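Local atomic coordinates of pyrethroid hydrolase (Sphingobium faniae, PDB entry 5Y5R), a protein that hydrolyses the ester bond of pyrethroid insecticides such as permethrin and cypermethrin, as a member of the alpha/beta hydrolase superfamily. Residues 115-128 and 203-216. Numbering follows the deposited sequence.
Sequences FVLPGEPNRGTPHA and VVLPIAVQRQMQKE. With 8NL ((2-methyl-3-phenyl-phenyl)methyl (1~{S})-3-[(~{E})-2-chloranyl-3,3,3-tris(fluoranyl)prop-1-enyl]-2,2-dimethyl-cyclopropane-1-carboxylate), chain G.
Glu-216 OE1 is gripped from two directions: Arg-123 NH1 meets its syn lone pair at 2.8 Å, while Gln-212 NE2, one turn back on the same helix, donates to its anti side. Arg-123 NH2 reaches the other oxygen, OE2, at 2.6 Å, so that guanidinium and carboxylate form an end-on, two-pronged salt bridge with planes only 23° apart. NH1 also binds Pro-121 O, which lies at the guanidinium edge, and Phe-115 CE1 lies 3.7 Å above the centre of one face; together these fix the rotation of the guanidinium. Were Arg-123 replaced by an alanine, the Glu-216 carboxylate would probably lose its countercharge and be freer to turn, with Gln-212 NE2 the remaining donor of those described, and Pro-121 O would lose this partner.

Gln-212 shows how one amide can serve two sides. With CG anti to the backbone N (chi1 -171°) and the chain bent at chi2, its NE2 turns to Glu-216 while OE1 accepts a nearly straight bond, 2.7 Å, from Asn-122 ND2. On the apolar side of the contact, Met-213, present as selenomethionine, sets CG 3.5 Å over the centre of the Phe-115 ring, a CH-pi contact, with its selenium SE over the same face in a Met-aromatic contact. Val-209 CG2 packs at 3.4 Å against Asn-122 O.

At the other end Thr-125 CG2 rests on Val-204 O, and a water links His-127 N to that same carbonyl. Thr-125 OG1 approaches the ligand chlorine CL at 3.1 Å, and Val-204 CG1 lies against the cyclopropane, near the probable charge-relay residues Asp-202 and His-230. The loop between helices 113-116 and 126-131 thus lies across helix 207-216, whose Met-213 and Gln-210 touch Tyr-196 of strand 194-199 in the parallel sheet, while helix 148-155 packs on Val-204 and Ala-128.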
ATOM      1  N   PHE A 115     -11.668  -4.396  -7.921  1.00 19.66           N
ATOM      2  CA  PHE A 115     -12.238  -4.210  -6.594  1.00 18.95           C
ATOM      3  C   PHE A 115     -12.612  -2.775  -6.265  1.00 17.68           C
ATOM      4  O   PHE A 115     -13.295  -2.545  -5.264  1.00 18.14           O
ATOM      5  CB  PHE A 115     -11.258  -4.779  -5.567  1.00 24.48           C
ATOM      6  CG  PHE A 115     -11.096  -6.258  -5.699  1.00 13.29           C
ATOM      7  CD1 PHE A 115     -12.064  -7.109  -5.218  1.00 21.04           C
ATOM      8  CD2 PHE A 115     -10.007  -6.784  -6.368  1.00 15.69           C
ATOM      9  CE1 PHE A 115     -11.933  -8.450  -5.337  1.00 17.89           C
ATOM     10  CE2 PHE A 115      -9.879  -8.125  -6.517  1.00 22.28           C
ATOM     11  CZ  PHE A 115     -10.858  -8.968  -6.008  1.00 22.32           C
ATOM     12  N   VAL A 116     -12.166  -1.820  -7.074  1.00 20.02           N
ATOM     13  CA  VAL A 116     -12.519  -0.412  -6.898  1.00 22.46           C
ATOM     14  C   VAL A 116     -13.838  -0.091  -7.566  1.00 19.86           C
ATOM     15  O   VAL A 116     -14.651   0.675  -7.039  1.00 21.90           O
ATOM     16  CB  VAL A 116     -11.380   0.458  -7.450  1.00 19.40           C
ATOM     17  CG1 VAL A 116     -11.844   1.883  -7.670  1.00 24.49           C
ATOM     18  CG2 VAL A 116     -10.175   0.391  -6.486  1.00 18.66           C
ATOM     19  N   LEU A 117     -14.052  -0.645  -8.700  1.00 19.14           N
ATOM     20  CA  LEU A 117     -15.262  -0.363  -9.432  1.00 16.60           C
ATOM     21  C   LEU A 117     -16.380  -1.282  -8.928  1.00 23.84           C
ATOM     22  O   LEU A 117     -16.105  -2.366  -8.397  1.00 24.12           O
ATOM     23  CB  LEU A 117     -14.994  -0.559 -10.914  1.00 20.88           C
ATOM     24  CG  LEU A 117     -14.132   0.608 -11.445  1.00 21.82           C
ATOM     25  CD1 LEU A 117     -13.031   0.048 -12.291  1.00 29.29           C
ATOM     26  CD2 LEU A 117     -14.937   1.610 -12.272  1.00 18.78           C
ATOM     27  N   PRO A 118     -17.639  -0.872  -9.074  1.00 19.48           N
ATOM     28  CA  PRO A 118     -18.746  -1.691  -8.574  1.00 19.72           C
ATOM     29  C   PRO A 118     -18.754  -3.059  -9.230  1.00 21.64           C
ATOM     30  O   PRO A 118     -18.266  -3.250 -10.350  1.00 20.60           O
ATOM     31  CB  PRO A 118     -19.995  -0.891  -8.967  1.00 21.19           C
ATOM     32  CG  PRO A 118     -19.513   0.475  -9.244  1.00 20.94           C
ATOM     33  CD  PRO A 118     -18.126   0.332  -9.765  1.00 23.36           C
ATOM     34  N   GLY A 119     -19.270  -4.031  -8.492  1.00 23.70           N
ATOM     35  CA  GLY A 119     -19.301  -5.389  -8.988  1.00 25.92           C
ATOM     36  C   GLY A 119     -19.737  -6.333  -7.894  1.00 24.53           C
ATOM     37  O   GLY A 119     -19.982  -5.939  -6.749  1.00 26.35           O
ATOM     38  N   GLU A 120     -19.903  -7.585  -8.293  1.00 26.50           N
ATOM     39  CA  GLU A 120     -20.285  -8.640  -7.345  1.00 25.66           C
ATOM     40  C   GLU A 120     -19.356  -9.813  -7.443  1.00 25.72           C
ATOM     41  O   GLU A 120     -18.873 -10.148  -8.522  1.00 28.50           O
ATOM     42  CB  GLU A 120     -21.742  -9.089  -7.551  1.00 27.92           C
ATOM     43  CG  GLU A 120     -22.723  -8.012  -7.250  1.00 29.34           C
ATOM     44  CD  GLU A 120     -22.690  -7.637  -5.770  1.00 34.67           C
ATOM     45  OE1 GLU A 120     -22.865  -6.430  -5.483  1.00 30.03           O
ATOM     46  OE2 GLU A 120     -22.359  -8.517  -4.918  1.00 34.23           O
ATOM     47  N   PRO A 121     -19.077 -10.441  -6.288  1.00 30.33           N
ATOM     48  CA  PRO A 121     -19.559  -9.991  -4.973  1.00 26.88           C
ATOM     49  C   PRO A 121     -18.536  -9.125  -4.207  1.00 21.47           C
ATOM     50  O   PRO A 121     -17.352  -9.247  -4.464  1.00 16.10           O
ATOM     51  CB  PRO A 121     -19.804 -11.295  -4.242  1.00 27.27           C
ATOM     52  CG  PRO A 121     -18.689 -12.176  -4.757  1.00 29.94           C
ATOM     53  CD  PRO A 121     -18.459 -11.774  -6.215  1.00 26.27           C
ATOM     54  N   ASN A 122     -19.026  -8.285  -3.301  1.00 23.71           N
ATOM     55  CA  ASN A 122     -18.198  -7.533  -2.362  1.00 22.15           C
ATOM     56  C   ASN A 122     -17.053  -6.841  -3.091  1.00 19.91           C
ATOM     57  O   ASN A 122     -15.880  -6.979  -2.744  1.00 19.67           O
ATOM     58  CB  ASN A 122     -17.680  -8.451  -1.262  1.00 20.98           C
ATOM     59  CG  ASN A 122     -18.794  -9.076  -0.454  1.00 19.86           C
ATOM     60  OD1 ASN A 122     -19.694  -8.399   0.027  1.00 17.13           O
ATOM     61  ND2 ASN A 122     -18.769 -10.405  -0.360  1.00 25.96           N
ATOM     62  N   ARG A 123     -17.417  -6.098  -4.127  1.00 22.75           N
ATOM     63  CA  ARG A 123     -16.482  -5.275  -4.883  1.00 23.26           C
ATOM     64  C   ARG A 123     -17.012  -3.855  -4.859  1.00 18.93           C
ATOM     65  O   ARG A 123     -18.221  -3.648  -4.879  1.00 20.25           O
ATOM     66  CB  ARG A 123     -16.337  -5.743  -6.342  1.00 20.89           C
ATOM     67  CG  ARG A 123     -15.755  -7.118  -6.475  1.00 25.85           C
ATOM     68  CD  ARG A 123     -16.055  -7.720  -7.800  1.00 23.17           C
ATOM     69  NE  ARG A 123     -14.947  -8.554  -8.262  1.00 23.35           N
ATOM     70  CZ  ARG A 123     -14.594  -9.719  -7.724  1.00 21.67           C
ATOM     71  NH1 ARG A 123     -15.263 -10.210  -6.690  1.00 23.58           N
ATOM     72  NH2 ARG A 123     -13.577 -10.391  -8.227  1.00 18.78           N
ATOM     73  N   GLY A 124     -16.097  -2.883  -4.825  1.00 25.61           N
ATOM     74  CA  GLY A 124     -16.390  -1.453  -4.855  1.00 20.34           C
ATOM     75  C   GLY A 124     -15.840  -0.595  -3.731  1.00 20.57           C
ATOM     76  O   GLY A 124     -16.041  -0.837  -2.538  1.00 15.48           O
ATOM     77  N   THR A 125     -15.229   0.512  -4.120  1.00 19.52           N
ATOM     78  CA  THR A 125     -14.844   1.561  -3.187  1.00 19.68           C
ATOM     79  C   THR A 125     -15.544   2.858  -3.587  1.00 20.41           C
ATOM     80  O   THR A 125     -14.888   3.817  -4.021  1.00 16.42           O
ATOM     81  CB  THR A 125     -13.332   1.733  -3.165  1.00 17.06           C
ATOM     82  OG1 THR A 125     -12.873   2.000  -4.489  1.00 18.15           O
ATOM     83  CG2 THR A 125     -12.642   0.473  -2.654  1.00 20.27           C
ATOM     84  N   PRO A 126     -16.878   2.929  -3.436  1.00 19.80           N
ATOM     85  CA  PRO A 126     -17.599   4.103  -3.953  1.00 18.65           C
ATOM     86  C   PRO A 126     -17.289   5.391  -3.225  1.00 20.98           C
ATOM     87  O   PRO A 126     -17.413   6.444  -3.850  1.00 14.90           O
ATOM     88  CB  PRO A 126     -19.075   3.731  -3.779  1.00 17.28           C
ATOM     89  CG  PRO A 126     -19.094   2.763  -2.712  1.00 16.86           C
ATOM     90  CD  PRO A 126     -17.815   1.980  -2.799  1.00 21.24           C
ATOM     91  N   HIS A 127     -16.916   5.347  -1.934  1.00 17.48           N
ATOM     92  CA  HIS A 127     -16.508   6.568  -1.242  1.00 20.35           C
ATOM     93  C   HIS A 127     -15.297   7.199  -1.928  1.00 21.80           C
ATOM     94  O   HIS A 127     -15.242   8.424  -2.106  1.00 24.80           O
ATOM     95  CB  HIS A 127     -16.157   6.302   0.227  1.00 22.82           C
ATOM     96  CG  HIS A 127     -17.327   6.115   1.146  1.00 26.42           C
ATOM     97  ND1 HIS A 127     -18.469   5.424   0.792  1.00 29.37           N
ATOM     98  CD2 HIS A 127     -17.501   6.493   2.436  1.00 22.83           C
ATOM     99  CE1 HIS A 127     -19.300   5.398   1.822  1.00 26.29           C
ATOM    100  NE2 HIS A 127     -18.732   6.034   2.834  1.00 22.03           N
ATOM    101  N   ALA A 128     -14.311   6.386  -2.309  1.00 19.73           N
ATOM    102  CA  ALA A 128     -13.136   6.942  -2.981  1.00 22.85           C
ATOM    103  C   ALA A 128     -13.478   7.460  -4.371  1.00 23.96           C
ATOM    104  O   ALA A 128     -13.024   8.539  -4.758  1.00 26.73           O
ATOM    105  CB  ALA A 128     -12.017   5.910  -3.057  1.00 27.06           C
ATOM    106  N   VAL A 203     -13.717   2.800   5.708  1.00 20.48           N
ATOM    107  CA  VAL A 203     -14.832   3.109   4.815  1.00 23.36           C
ATOM    108  C   VAL A 203     -14.390   3.457   3.400  1.00 22.85           C
ATOM    109  O   VAL A 203     -15.247   3.506   2.493  1.00 21.63           O
ATOM    110  CB  VAL A 203     -15.731   4.231   5.374  1.00 23.37           C
ATOM    111  CG1 VAL A 203     -16.365   3.813   6.708  1.00 27.59           C
ATOM    112  CG2 VAL A 203     -14.984   5.564   5.454  1.00 25.24           C
ATOM    113  N   VAL A 204     -13.104   3.709   3.181  1.00 19.75           N
ATOM    114  CA  VAL A 204     -12.557   3.796   1.829  1.00 21.44           C
ATOM    115  C   VAL A 204     -12.584   2.417   1.187  1.00 24.60           C
ATOM    116  O   VAL A 204     -13.286   2.169   0.196  1.00 15.77           O
ATOM    117  CB  VAL A 204     -11.121   4.346   1.899  1.00 24.48           C
ATOM    118  CG1 VAL A 204     -10.419   4.338   0.545  1.00 23.86           C
ATOM    119  CG2 VAL A 204     -11.115   5.719   2.534  1.00 20.89           C
ATOM    120  N   LEU A 205     -11.917   1.470   1.832  1.00 18.16           N
ATOM    121  CA  LEU A 205     -11.878   0.083   1.407  1.00 20.32           C
ATOM    122  C   LEU A 205     -12.592  -0.752   2.469  1.00 17.83           C
ATOM    123  O   LEU A 205     -11.991  -1.080   3.505  1.00 18.31           O
ATOM    124  CB  LEU A 205     -10.435  -0.372   1.233  1.00 21.05           C
ATOM    125  CG  LEU A 205     -10.242  -1.827   0.829  1.00 20.17           C
ATOM    126  CD1 LEU A 205     -10.761  -2.001  -0.546  1.00 15.48           C
ATOM    127  CD2 LEU A 205      -8.788  -2.145   0.884  1.00 18.49           C
ATOM    128  N   PRO A 206     -13.875  -1.068   2.282  1.00 15.89           N
ATOM    129  CA  PRO A 206     -14.669  -1.700   3.349  1.00 19.59           C
ATOM    130  C   PRO A 206     -14.141  -3.085   3.717  1.00 14.87           C
ATOM    131  O   PRO A 206     -13.505  -3.771   2.912  1.00 20.05           O
ATOM    132  CB  PRO A 206     -16.080  -1.780   2.738  1.00 20.84           C
ATOM    133  CG  PRO A 206     -16.070  -0.740   1.631  1.00 17.59           C
ATOM    134  CD  PRO A 206     -14.686  -0.722   1.101  1.00 19.12           C
ATOM    135  N   ILE A 207     -14.366  -3.479   4.970  1.00 17.88           N
ATOM    136  CA  ILE A 207     -13.834  -4.773   5.420  1.00 18.30           C
ATOM    137  C   ILE A 207     -14.382  -5.923   4.585  1.00 13.84           C
ATOM    138  O   ILE A 207     -13.701  -6.918   4.378  1.00 17.15           O
ATOM    139  CB  ILE A 207     -14.123  -4.999   6.916  1.00 22.14           C
ATOM    140  CG1 ILE A 207     -13.336  -6.219   7.424  1.00 18.63           C
ATOM    141  CG2 ILE A 207     -15.584  -5.203   7.099  1.00 14.66           C
ATOM    142  CD1 ILE A 207     -11.875  -6.140   7.124  1.00 17.66           C
ATOM    143  N   ALA A 208     -15.592  -5.793   4.046  1.00 19.94           N
ATOM    144  CA  ALA A 208     -16.121  -6.827   3.155  1.00 15.94           C
ATOM    145  C   ALA A 208     -15.259  -6.973   1.909  1.00 20.98           C
ATOM    146  O   ALA A 208     -15.030  -8.089   1.429  1.00 14.55           O
ATOM    147  CB  ALA A 208     -17.557  -6.515   2.779  1.00 15.14           C
ATOM    148  N   VAL A 209     -14.807  -5.845   1.339  1.00 11.90           N
ATOM    149  CA  VAL A 209     -13.942  -5.906   0.166  1.00 13.18           C
ATOM    150  C   VAL A 209     -12.574  -6.449   0.525  1.00 13.87           C
ATOM    151  O   VAL A 209     -11.973  -7.219  -0.233  1.00 13.06           O
ATOM    152  CB  VAL A 209     -13.831  -4.518  -0.471  1.00 16.50           C
ATOM    153  CG1 VAL A 209     -12.824  -4.561  -1.581  1.00 15.28           C
ATOM    154  CG2 VAL A 209     -15.180  -4.139  -1.007  1.00 10.64           C
ATOM    155  N   GLN A 210     -12.033  -5.989   1.645  1.00 12.76           N
ATOM    156  CA  GLN A 210     -10.781  -6.519   2.147  1.00 14.86           C
ATOM    157  C   GLN A 210     -10.851  -8.026   2.247  1.00 16.46           C
ATOM    158  O   GLN A 210      -9.975  -8.732   1.740  1.00 16.30           O
ATOM    159  CB  GLN A 210     -10.474  -5.903   3.506  1.00 16.60           C
ATOM    160  CG  GLN A 210     -10.069  -4.453   3.431  1.00 16.61           C
ATOM    161  CD  GLN A 210      -9.921  -3.844   4.785  1.00 22.89           C
ATOM    162  OE1 GLN A 210      -8.990  -4.185   5.547  1.00 19.26           O
ATOM    163  NE2 GLN A 210     -10.859  -2.971   5.133  1.00 18.00           N
ATOM    164  N   ARG A 211     -11.900  -8.537   2.901  1.00 12.23           N
ATOM    165  CA  ARG A 211     -11.984  -9.987   3.102  1.00 21.58           C
ATOM    166  C   ARG A 211     -12.265 -10.730   1.800  1.00 19.91           C
ATOM    167  O   ARG A 211     -11.879 -11.898   1.661  1.00 20.45           O
ATOM    168  CB  ARG A 211     -13.048 -10.337   4.158  1.00 18.27           C
ATOM    169  CG  ARG A 211     -12.693  -9.865   5.571  1.00 21.99           C
ATOM    170  CD  ARG A 211     -13.817  -9.896   6.613  1.00 22.04           C
ATOM    171  NE  ARG A 211     -13.264  -9.560   7.930  1.00 23.42           N
ATOM    172  CZ  ARG A 211     -13.942  -9.304   9.051  1.00 22.84           C
ATOM    173  NH1 ARG A 211     -13.270  -8.978  10.150  1.00 19.48           N
ATOM    174  NH2 ARG A 211     -15.260  -9.351   9.100  1.00 15.34           N
ATOM    175  N   GLN A 212     -12.936 -10.073   0.847  1.00 20.48           N
ATOM    176  CA  GLN A 212     -13.200 -10.684  -0.448  1.00 20.22           C
ATOM    177  C   GLN A 212     -11.910 -10.850  -1.230  1.00 20.37           C
ATOM    178  O   GLN A 212     -11.694 -11.870  -1.898  1.00 21.53           O
ATOM    179  CB  GLN A 212     -14.222  -9.823  -1.207  1.00 16.24           C
ATOM    180  CG  GLN A 212     -14.759 -10.441  -2.479  1.00 22.10           C
ATOM    181  CD  GLN A 212     -15.673 -11.608  -2.181  1.00 29.51           C
ATOM    182  OE1 GLN A 212     -16.477 -11.553  -1.245  1.00 27.76           O
ATOM    183  NE2 GLN A 212     -15.564 -12.662  -2.972  1.00 24.01           N
HETATM  184  N   MSE A 213     -11.014  -9.879  -1.123  1.00 21.87           N
HETATM  185  CA  MSE A 213      -9.725  -9.992  -1.769  1.00 19.89           C
HETATM  186  C   MSE A 213      -8.887 -11.131  -1.189  1.00 21.66           C
HETATM  187  O   MSE A 213      -8.298 -11.912  -1.938  1.00 21.66           O
HETATM  188  CB  MSE A 213      -8.990  -8.653  -1.676  1.00 17.15           C
HETATM  189  CG  MSE A 213      -9.620  -7.661  -2.631  1.00 20.07           C
HETATM  190 SE   MSE A 213      -8.719  -5.932  -2.719  0.71 32.24          SE
HETATM  191  CE  MSE A 213      -9.008  -5.323  -0.923  1.00 13.33           C
ATOM    192  N   GLN A 214      -8.824 -11.228   0.140  1.00 21.16           N
ATOM    193  CA  GLN A 214      -8.164 -12.397   0.736  1.00 26.48           C
ATOM    194  C   GLN A 214      -8.780 -13.687   0.216  1.00 21.00           C
ATOM    195  O   GLN A 214      -8.065 -14.605  -0.199  1.00 21.85           O
ATOM    196  CB  GLN A 214      -8.257 -12.352   2.263  1.00 23.62           C
ATOM    197  CG  GLN A 214      -7.572 -11.174   2.850  1.00 21.60           C
ATOM    198  CD  GLN A 214      -7.933 -10.958   4.290  1.00 24.77           C
ATOM    199  OE1 GLN A 214      -7.587 -11.755   5.173  1.00 28.95           O
ATOM    200  NE2 GLN A 214      -8.639  -9.884   4.544  1.00 19.06           N
ATOM    201  N   LYS A 215     -10.107 -13.728   0.149  1.00 23.89           N
ATOM    202  CA  LYS A 215     -10.812 -14.943  -0.239  1.00 27.97           C
ATOM    203  C   LYS A 215     -10.462 -15.377  -1.663  1.00 34.88           C
ATOM    204  O   LYS A 215     -10.409 -16.582  -1.949  1.00 29.28           O
ATOM    205  CB  LYS A 215     -12.319 -14.727  -0.080  1.00 30.36           C
ATOM    206  CG  LYS A 215     -13.155 -15.896  -0.508  1.00 32.47           C
ATOM    207  CD  LYS A 215     -14.630 -15.722  -0.199  1.00 36.23           C
ATOM    208  CE  LYS A 215     -15.250 -17.105   0.055  1.00 38.61           C
ATOM    209  NZ  LYS A 215     -15.297 -17.921  -1.190  1.00 42.91           N
ATOM    210  N   GLU A 216     -10.282 -14.415  -2.591  1.00 28.58           N
ATOM    211  CA  GLU A 216     -10.060 -14.749  -3.997  1.00 28.21           C
ATOM    212  C   GLU A 216      -8.585 -14.910  -4.370  1.00 25.19           C
ATOM    213  O   GLU A 216      -8.296 -15.351  -5.488  1.00 30.07           O
ATOM    214  CB  GLU A 216     -10.707 -13.682  -4.895  1.00 28.06           C
ATOM    215  CG  GLU A 216     -12.237 -13.704  -4.832  1.00 21.95           C
ATOM    216  CD  GLU A 216     -12.943 -12.721  -5.762  1.00 25.86           C
ATOM    217  OE1 GLU A 216     -14.110 -12.390  -5.465  1.00 28.11           O
ATOM    218  OE2 GLU A 216     -12.347 -12.193  -6.724  1.00 26.20           O
TER
HETATM  219  C   8NL G 301      -5.916   9.260  -1.192  1.00 19.02           C
HETATM  220  C8  8NL G 301      -5.210  12.860   0.540  1.00 19.77           C
HETATM  221  C9  8NL G 301      -5.503  14.147   0.099  1.00 20.80           C
HETATM  222  C10 8NL G 301      -6.772  14.453  -0.373  1.00 20.64           C
HETATM  223  C11 8NL G 301      -7.711  13.423  -0.377  1.00 26.29           C
HETATM  224  C12 8NL G 301      -7.397  12.141   0.072  1.00 16.22           C
HETATM  225  C13 8NL G 301      -4.949   6.702   0.143  1.00 20.51           C
HETATM  226  O   8NL G 301      -6.088   6.104  -0.522  1.00 26.62           O
HETATM  227 CL   8NL G 301     -10.797   4.049  -5.489  1.00 67.16          CL
HETATM  228  C21 8NL G 301      -9.302   4.382  -4.611  1.00 36.44           C
HETATM  229  C22 8NL G 301      -8.666   5.738  -4.805  1.00 35.78           C
HETATM  230  F2  8NL G 301      -8.880   6.452  -3.714  1.00 35.82           F
HETATM  231  F1  8NL G 301      -7.374   5.676  -5.059  1.00 42.35           F
HETATM  232  F   8NL G 301      -9.258   6.304  -5.837  1.00 31.88           F
HETATM  233  C20 8NL G 301      -8.807   3.470  -3.774  1.00 29.03           C
HETATM  234  C16 8NL G 301      -7.511   3.703  -3.027  1.00 32.58           C
HETATM  235  C17 8NL G 301      -7.451   2.633  -1.943  1.00 26.84           C
HETATM  236  C18 8NL G 301      -6.442   1.838  -2.759  1.00 31.23           C
HETATM  237  C19 8NL G 301      -8.790   1.915  -1.710  1.00 27.14           C
HETATM  238  C15 8NL G 301      -7.417   4.143  -1.569  1.00 32.19           C
HETATM  239  C14 8NL G 301      -6.079   4.846  -1.324  1.00 26.42           C
HETATM  240  O1  8NL G 301      -5.046   4.410  -1.835  1.00 24.06           O
HETATM  241  C2  8NL G 301      -5.137   8.055   0.849  1.00 21.85           C
HETATM  242  C3  8NL G 301      -4.802   8.084   2.197  1.00 21.87           C
HETATM  243  C4  8NL G 301      -4.919   9.242   2.965  1.00 17.32           C
HETATM  244  C5  8NL G 301      -5.342  10.429   2.375  1.00 20.19           C
HETATM  245  C6  8NL G 301      -5.693  10.463   1.031  1.00 21.04           C
HETATM  246  C1  8NL G 301      -5.576   9.270   0.262  1.00 20.50           C
HETATM  247  C7  8NL G 301      -6.131  11.827   0.524  1.00 18.30           C
HETATM  248  O   HOH W   1     -15.559   3.398  -0.471  1.00 24.06           O